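Local coordinates for glycosyl hydrolases family 31 family protein (Aspergillus niger, PDB 6DRU), which hydrolyses xyloglucan oligosaccharides as a family 31 alpha-xylosidase, releasing alpha-xylose from the non-reducing terminal glucose, at residues P51-E56 and T239-A244; N604-H607 and S612-R615. All blocks are in the same frame, centred on the assembly; numbering follows the deposited sequence.

Contact 1. Residues P51-E56 and T239-A244; sequences PIEGYE and TGRAPA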
ATOM      1  N   PRO A  51     -25.627  24.171 -14.577  1.00 63.24           N
ATOM      2  CA  PRO A  51     -25.399  25.265 -13.629  1.00 62.98           C
ATOM      3  C   PRO A  51     -26.695  25.993 -13.309  1.00 63.94           C
ATOM      4  O   PRO A  51     -27.630  26.026 -14.114  1.00 62.76           O
ATOM      5  CB  PRO A  51     -24.411  26.174 -14.368  1.00 57.79           C
ATOM      6  CG  PRO A  51     -23.683  25.255 -15.285  1.00 61.84           C
ATOM      7  CD  PRO A  51     -24.688  24.220 -15.713  1.00 68.67           C
ATOM      8  N   ILE A  52     -26.741  26.570 -12.103  1.00 62.73           N
ATOM      9  CA  ILE A  52     -27.914  27.313 -11.643  1.00 60.23           C
ATOM     10  C   ILE A  52     -28.317  28.369 -12.660  1.00 66.71           C
ATOM     11  O   ILE A  52     -29.500  28.710 -12.789  1.00 65.98           O
ATOM     12  CB  ILE A  52     -27.627  27.939 -10.259  1.00 51.36           C
ATOM     13  CG1 ILE A  52     -27.585  26.860  -9.178  1.00 57.55           C
ATOM     14  CG2 ILE A  52     -28.666  28.988  -9.896  1.00 49.75           C
ATOM     15  CD1 ILE A  52     -26.925  27.319  -7.899  1.00 65.45           C
ATOM     16  N   GLU A  53     -27.352  28.868 -13.425  1.00 69.10           N
ATOM     17  CA  GLU A  53     -27.582  29.939 -14.380  1.00 65.45           C
ATOM     18  C   GLU A  53     -26.580  29.780 -15.513  1.00 63.15           C
ATOM     19  O   GLU A  53     -25.374  29.700 -15.265  1.00 64.96           O
ATOM     20  CB  GLU A  53     -27.441  31.295 -13.684  1.00 67.75           C
ATOM     21  CG  GLU A  53     -27.023  32.454 -14.554  1.00 72.99           C
ATOM     22  CD  GLU A  53     -26.755  33.691 -13.723  1.00 82.89           C
ATOM     23  OE1 GLU A  53     -27.557  33.974 -12.808  1.00 78.83           O
ATOM     24  OE2 GLU A  53     -25.736  34.371 -13.973  1.00103.53           O
ATOM     25  N   GLY A  54     -27.081  29.707 -16.740  1.00 71.24           N
ATOM     26  CA  GLY A  54     -26.209  29.493 -17.880  1.00 69.92           C
ATOM     27  C   GLY A  54     -27.013  29.391 -19.158  1.00 80.55           C
ATOM     28  O   GLY A  54     -28.236  29.565 -19.171  1.00 84.41           O
ATOM     29  N   TYR A  55     -26.292  29.106 -20.244  1.00 70.62           N
ATOM     30  CA  TYR A  55     -26.889  29.014 -21.571  1.00 71.25           C
ATOM     31  C   TYR A  55     -27.673  27.726 -21.787  1.00 73.74           C
ATOM     32  O   TYR A  55     -28.405  27.630 -22.778  1.00 72.63           O
ATOM     33  CB  TYR A  55     -25.800  29.114 -22.644  1.00 73.27           C
ATOM     34  CG  TYR A  55     -24.997  27.840 -22.801  1.00 79.20           C
ATOM     35  CD1 TYR A  55     -23.939  27.555 -21.949  1.00 74.39           C
ATOM     36  CD2 TYR A  55     -25.305  26.917 -23.795  1.00 79.51           C
ATOM     37  CE1 TYR A  55     -23.207  26.388 -22.086  1.00 77.53           C
ATOM     38  CE2 TYR A  55     -24.581  25.749 -23.935  1.00 75.46           C
ATOM     39  CZ  TYR A  55     -23.533  25.491 -23.079  1.00 74.41           C
ATOM     40  OH  TYR A  55     -22.809  24.329 -23.220  1.00 78.56           O
ATOM     41  N   GLU A  56     -27.540  26.744 -20.900  1.00 72.25           N
ATOM     42  CA  GLU A  56     -28.058  25.414 -21.175  1.00 79.97           C
ATOM     43  C   GLU A  56     -29.546  25.317 -20.864  1.00 85.54           C
ATOM     44  O   GLU A  56     -30.098  26.072 -20.060  1.00 91.26           O
ATOM     45  CB  GLU A  56     -27.302  24.362 -20.364  1.00 80.55           C
ATOM     46  CG  GLU A  56     -25.797  24.512 -20.403  1.00 85.24           C
ATOM     47  CD  GLU A  56     -25.261  25.283 -19.215  1.00 88.15           C
ATOM     48  OE1 GLU A  56     -26.058  25.974 -18.547  1.00 87.95           O
ATOM     49  OE2 GLU A  56     -24.043  25.193 -18.946  1.00 85.12           O
ATOM     50  N   THR A 239     -21.575  26.360  -8.019  1.00 65.44           N
ATOM     51  CA  THR A 239     -21.488  25.650  -6.752  1.00 64.41           C
ATOM     52  C   THR A 239     -22.615  25.967  -5.779  1.00 58.96           C
ATOM     53  O   THR A 239     -22.766  25.250  -4.785  1.00 55.62           O
ATOM     54  CB  THR A 239     -20.144  25.953  -6.076  1.00 62.00           C
ATOM     55  OG1 THR A 239     -20.076  27.346  -5.755  1.00 59.48           O
ATOM     56  CG2 THR A 239     -19.005  25.608  -7.015  1.00 56.64           C
ATOM     57  N   GLY A 240     -23.406  27.008  -6.027  1.00 67.44           N
ATOM     58  CA  GLY A 240     -24.526  27.295  -5.153  1.00 65.86           C
ATOM     59  C   GLY A 240     -24.782  28.765  -4.890  1.00 70.79           C
ATOM     60  O   GLY A 240     -23.858  29.535  -4.610  1.00 64.74           O
ATOM     61  N   ARG A 241     -26.049  29.161  -4.984  1.00 62.17           N
ATOM     62  CA  ARG A 241     -26.489  30.508  -4.650  1.00 62.05           C
ATOM     63  C   ARG A 241     -27.055  30.511  -3.236  1.00 62.79           C
ATOM     64  O   ARG A 241     -27.955  29.724  -2.921  1.00 62.21           O
ATOM     65  CB  ARG A 241     -27.541  31.002  -5.644  1.00 67.30           C
ATOM     66  CG  ARG A 241     -26.992  31.340  -7.021  1.00 63.58           C
ATOM     67  CD  ARG A 241     -26.358  32.722  -7.042  1.00 64.65           C
ATOM     68  NE  ARG A 241     -25.672  32.986  -8.302  1.00 62.62           N
ATOM     69  CZ  ARG A 241     -26.293  33.224  -9.453  1.00 69.80           C
ATOM     70  NH1 ARG A 241     -27.619  33.227  -9.504  1.00 68.89           N
ATOM     71  NH2 ARG A 241     -25.591  33.455 -10.555  1.00 64.36           N
ATOM     72  N   ALA A 242     -26.522  31.388  -2.390  1.00 65.63           N
ATOM     73  CA  ALA A 242     -26.911  31.396  -0.991  1.00 58.88           C
ATOM     74  C   ALA A 242     -28.389  31.757  -0.841  1.00 63.20           C
ATOM     75  O   ALA A 242     -28.949  32.483  -1.667  1.00 75.15           O
ATOM     76  CB  ALA A 242     -26.057  32.385  -0.204  1.00 58.77           C
ATOM     77  N   PRO A 243     -29.039  31.261   0.200  1.00 59.30           N
ATOM     78  CA  PRO A 243     -30.426  31.639   0.479  1.00 61.69           C
ATOM     79  C   PRO A 243     -30.488  32.992   1.182  1.00 71.73           C
ATOM     80  O   PRO A 243     -29.472  33.599   1.513  1.00 80.65           O
ATOM     81  CB  PRO A 243     -30.909  30.512   1.389  1.00 58.35           C
ATOM     82  CG  PRO A 243     -29.673  30.068   2.096  1.00 64.21           C
ATOM     83  CD  PRO A 243     -28.552  30.213   1.114  1.00 57.00           C
ATOM     84  N   ALA A 244     -31.714  33.458   1.405  1.00 70.96           N
ATOM     85  CA  ALA A 244     -31.758  34.693   2.176  1.00 66.61           C
ATOM     86  C   ALA A 244     -31.838  34.375   3.667  1.00 72.94           C
ATOM     87  O   ALA A 244     -32.605  33.499   4.075  1.00 72.00           O
ATOM     88  CB  ALA A 244     -32.955  35.545   1.768  1.00 61.10           C
TER
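Glu53 and Arg241 form a salt bridge between a loop of the N-terminal beta region and the linker that runs from helix 228-239 toward strand 252-254 of the GH31 TIM barrel. Neither segment is regular helix or strand.

The polar part rests on one carboxylate oxygen. Arg241 NH2 donates to Glu53 OE1 at 3.0 Å, with an N-H...O angle of 162°. A second bond from Arg241 NH1 to the same OE1 is weak, at 3.4 Å. OE1 lies at the guanidinium edge, in its plane, but the donor NH2 stands above the carboxylate plane. The two planes are 66° apart, so this is not a flat two-oxygen pairing. Helix 228-239 holds both groups in place. Gln233 NE2 donates to Glu53 OE2, and Arg241 NE and NH2 donate to Ser236 OG and Gln233 O.

The apolar part is Ile52, which lies beside the root of the arginine chain. Its CG2 is 4.1 Å from Arg241 CG. Arg241 bends at chi2 (-81°), turning the rest of the chain toward Glu53. Gly240 has positive phi just after the helix, and Ile52 CD1 sits 3.6 Å from Gly240 CA.

Contact 2. Residues N604-H607 and S612-R615; sequences NQFH and SIMR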
ATOM      1  N   ASN A 604     -29.375  40.100   0.313  1.00 69.76           N
ATOM      2  CA  ASN A 604     -30.254  39.700  -0.778  1.00 71.65           C
ATOM      3  C   ASN A 604     -29.504  39.653  -2.104  1.00 70.39           C
ATOM      4  O   ASN A 604     -29.742  38.760  -2.925  1.00 68.71           O
ATOM      5  CB  ASN A 604     -31.445  40.655  -0.862  1.00 71.51           C
ATOM      6  CG  ASN A 604     -32.396  40.306  -1.988  1.00 79.81           C
ATOM      7  OD1 ASN A 604     -32.295  40.849  -3.089  1.00 75.04           O
ATOM      8  ND2 ASN A 604     -33.322  39.392  -1.720  1.00 78.27           N
ATOM      9  N   GLN A 605     -28.591  40.603  -2.331  1.00 71.55           N
ATOM     10  CA  GLN A 605     -27.806  40.585  -3.560  1.00 73.69           C
ATOM     11  C   GLN A 605     -26.830  39.417  -3.592  1.00 71.61           C
ATOM     12  O   GLN A 605     -26.570  38.859  -4.665  1.00 60.58           O
ATOM     13  CB  GLN A 605     -27.065  41.908  -3.733  1.00 70.60           C
ATOM     14  CG  GLN A 605     -27.868  42.924  -4.512  1.00 68.31           C
ATOM     15  CD  GLN A 605     -28.153  42.464  -5.924  1.00 70.33           C
ATOM     16  OE1 GLN A 605     -27.246  42.065  -6.655  1.00 70.21           O
ATOM     17  NE2 GLN A 605     -29.422  42.498  -6.313  1.00 72.75           N
ATOM     18  N   PHE A 606     -26.276  39.039  -2.439  1.00 70.27           N
ATOM     19  CA  PHE A 606     -25.492  37.811  -2.366  1.00 64.72           C
ATOM     20  C   PHE A 606     -26.347  36.599  -2.707  1.00 69.43           C
ATOM     21  O   PHE A 606     -25.845  35.613  -3.259  1.00 66.69           O
ATOM     22  CB  PHE A 606     -24.871  37.664  -0.976  1.00 62.68           C
ATOM     23  CG  PHE A 606     -23.983  36.462  -0.831  1.00 66.58           C
ATOM     24  CD1 PHE A 606     -22.865  36.310  -1.636  1.00 70.07           C
ATOM     25  CD2 PHE A 606     -24.250  35.495   0.122  1.00 66.69           C
ATOM     26  CE1 PHE A 606     -22.039  35.208  -1.502  1.00 67.86           C
ATOM     27  CE2 PHE A 606     -23.424  34.395   0.263  1.00 62.12           C
ATOM     28  CZ  PHE A 606     -22.322  34.249  -0.554  1.00 67.23           C
ATOM     29  N   HIS A 607     -27.644  36.661  -2.393  1.00 62.04           N
ATOM     30  CA  HIS A 607     -28.547  35.562  -2.706  1.00 64.96           C
ATOM     31  C   HIS A 607     -28.876  35.497  -4.194  1.00 67.70           C
ATOM     32  O   HIS A 607     -29.149  34.411  -4.718  1.00 71.51           O
ATOM     33  CB  HIS A 607     -29.828  35.697  -1.880  1.00 64.79           C
ATOM     34  CG  HIS A 607     -31.032  35.088  -2.526  1.00 62.32           C
ATOM     35  ND1 HIS A 607     -31.171  33.729  -2.711  1.00 74.97           N
ATOM     36  CD2 HIS A 607     -32.155  35.653  -3.031  1.00 67.41           C
ATOM     37  CE1 HIS A 607     -32.327  33.483  -3.301  1.00 76.10           C
ATOM     38  NE2 HIS A 607     -32.944  34.634  -3.507  1.00 72.60           N
ATOM     39  N   SER A 612     -20.511  39.603  -3.426  1.00 50.39           N
ATOM     40  CA  SER A 612     -19.805  39.417  -2.164  1.00 64.51           C
ATOM     41  C   SER A 612     -20.214  40.474  -1.146  1.00 65.73           C
ATOM     42  O   SER A 612     -20.350  41.656  -1.470  1.00 66.37           O
ATOM     43  CB  SER A 612     -18.298  39.463  -2.388  1.00 65.64           C
ATOM     44  OG  SER A 612     -17.888  38.486  -3.328  1.00 64.51           O
ATOM     45  N   ILE A 613     -20.412  40.035   0.097  1.00 66.56           N
ATOM     46  CA  ILE A 613     -20.881  40.920   1.157  1.00 57.28           C
ATOM     47  C   ILE A 613     -19.722  41.765   1.669  1.00 59.98           C
ATOM     48  O   ILE A 613     -19.693  42.981   1.451  1.00 72.22           O
ATOM     49  CB  ILE A 613     -21.546  40.119   2.289  1.00 55.38           C
ATOM     50  CG1 ILE A 613     -22.745  39.346   1.737  1.00 52.50           C
ATOM     51  CG2 ILE A 613     -21.979  41.044   3.412  1.00 52.36           C
ATOM     52  CD1 ILE A 613     -23.448  38.497   2.759  1.00 64.23           C
ATOM     53  N   MET A 614     -18.758  41.147   2.344  1.00 57.31           N
ATOM     54  CA  MET A 614     -17.532  41.854   2.688  1.00 70.06           C
ATOM     55  C   MET A 614     -16.530  41.656   1.557  1.00 63.24           C
ATOM     56  O   MET A 614     -16.265  40.525   1.138  1.00 55.56           O
ATOM     57  CB  MET A 614     -16.966  41.403   4.039  1.00 72.12           C
ATOM     58  CG  MET A 614     -16.651  39.933   4.197  1.00 69.99           C
ATOM     59  SD  MET A 614     -16.107  39.595   5.890  1.00 70.56           S
ATOM     60  CE  MET A 614     -14.563  40.502   5.954  1.00 49.32           C
ATOM     61  N   ARG A 615     -15.989  42.765   1.061  1.00 69.90           N
ATOM     62  CA  ARG A 615     -15.377  42.813  -0.260  1.00 61.40           C
ATOM     63  C   ARG A 615     -13.928  43.267  -0.175  1.00 61.83           C
ATOM     64  O   ARG A 615     -13.664  44.398   0.268  1.00 65.67           O
ATOM     65  CB  ARG A 615     -16.177  43.755  -1.165  1.00 54.78           C
ATOM     66  CG  ARG A 615     -17.647  43.381  -1.285  1.00 63.61           C
ATOM     67  CD  ARG A 615     -18.456  44.449  -2.005  1.00 57.92           C
ATOM     68  NE  ARG A 615     -18.027  44.639  -3.387  1.00 58.94           N
ATOM     69  CZ  ARG A 615     -18.348  43.829  -4.389  1.00 75.97           C
ATOM     70  NH1 ARG A 615     -19.104  42.762  -4.168  1.00 81.22           N
ATOM     71  NH2 ARG A 615     -17.911  44.086  -5.614  1.00 77.00           N
TER
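The turn from helix 596-609 into strand 614-615, an edge strand of the antiparallel C-terminal sheet, folds back so that Phe606 meets Ile613. This is a local helix-to-strand connection with a small buried apolar contact.

Phe606 CB and Ile613 CG1 are 3.8 Å apart, the closest approach between the two segments. Ile613 CD1 then reaches along the root of the ring, 4.1 Å from Phe606 CD2. The two side chains run at about a right angle to each other. Ile613 CG1 and CD1 lie against CB and the near part of the ring, and their approach to the ring is oblique. Phe606 CB faces the returning segment. With CG anti to the backbone N (chi1 -177°), the ring swings past Ile613 and its far end reaches Ala242 of the 239-244 loop. Ser612 adds a looser backbone contact, with its CA 4.4 Å from Phe606 CD1. Ile613 also packs on Ile602 and Phe603 of the same helix and on Phe645 of strand 643-645.

The returning chain has a polar brace of its own. Arg615 NH1 donates to Ser612 O at 3.2 Å and 165°. The carbonyl oxygen is met on a lone pair, in the carbonyl plane, and lies in the guanidinium plane. Salt bridges to Asp229 and Asp620 hold the other nitrogens of Arg615, NH2 and NE. The two aspartates probably offset its charge and that of the nearby Arg611.

The helix and the returning segment thus meet through carbon contacts alone. Phe606 and Ile613 hold by apolar packing, with no polar bond between the two segments.

The two contacts follow one another in sequence, yet they touch in space, with centres 14 Å apart. The bridge is Ala242 and its neighbours. Ala242 O accepts a probable hydrogen bond from His607 ND1 at 2.8 Å, and Ala242 CB packs on Phe606 CE2. Arg241 CB also lies 3.9 Å from His607 O. The linker 239-244 therefore faces the N-terminal loop through Arg241 and helix 596-609 through Ala242. Together the contacts join the N-terminal region, the start of the barrel and the C-terminal sheet. Both lie away from the xylose pocket and the active-site residues Asp395 and Asp487.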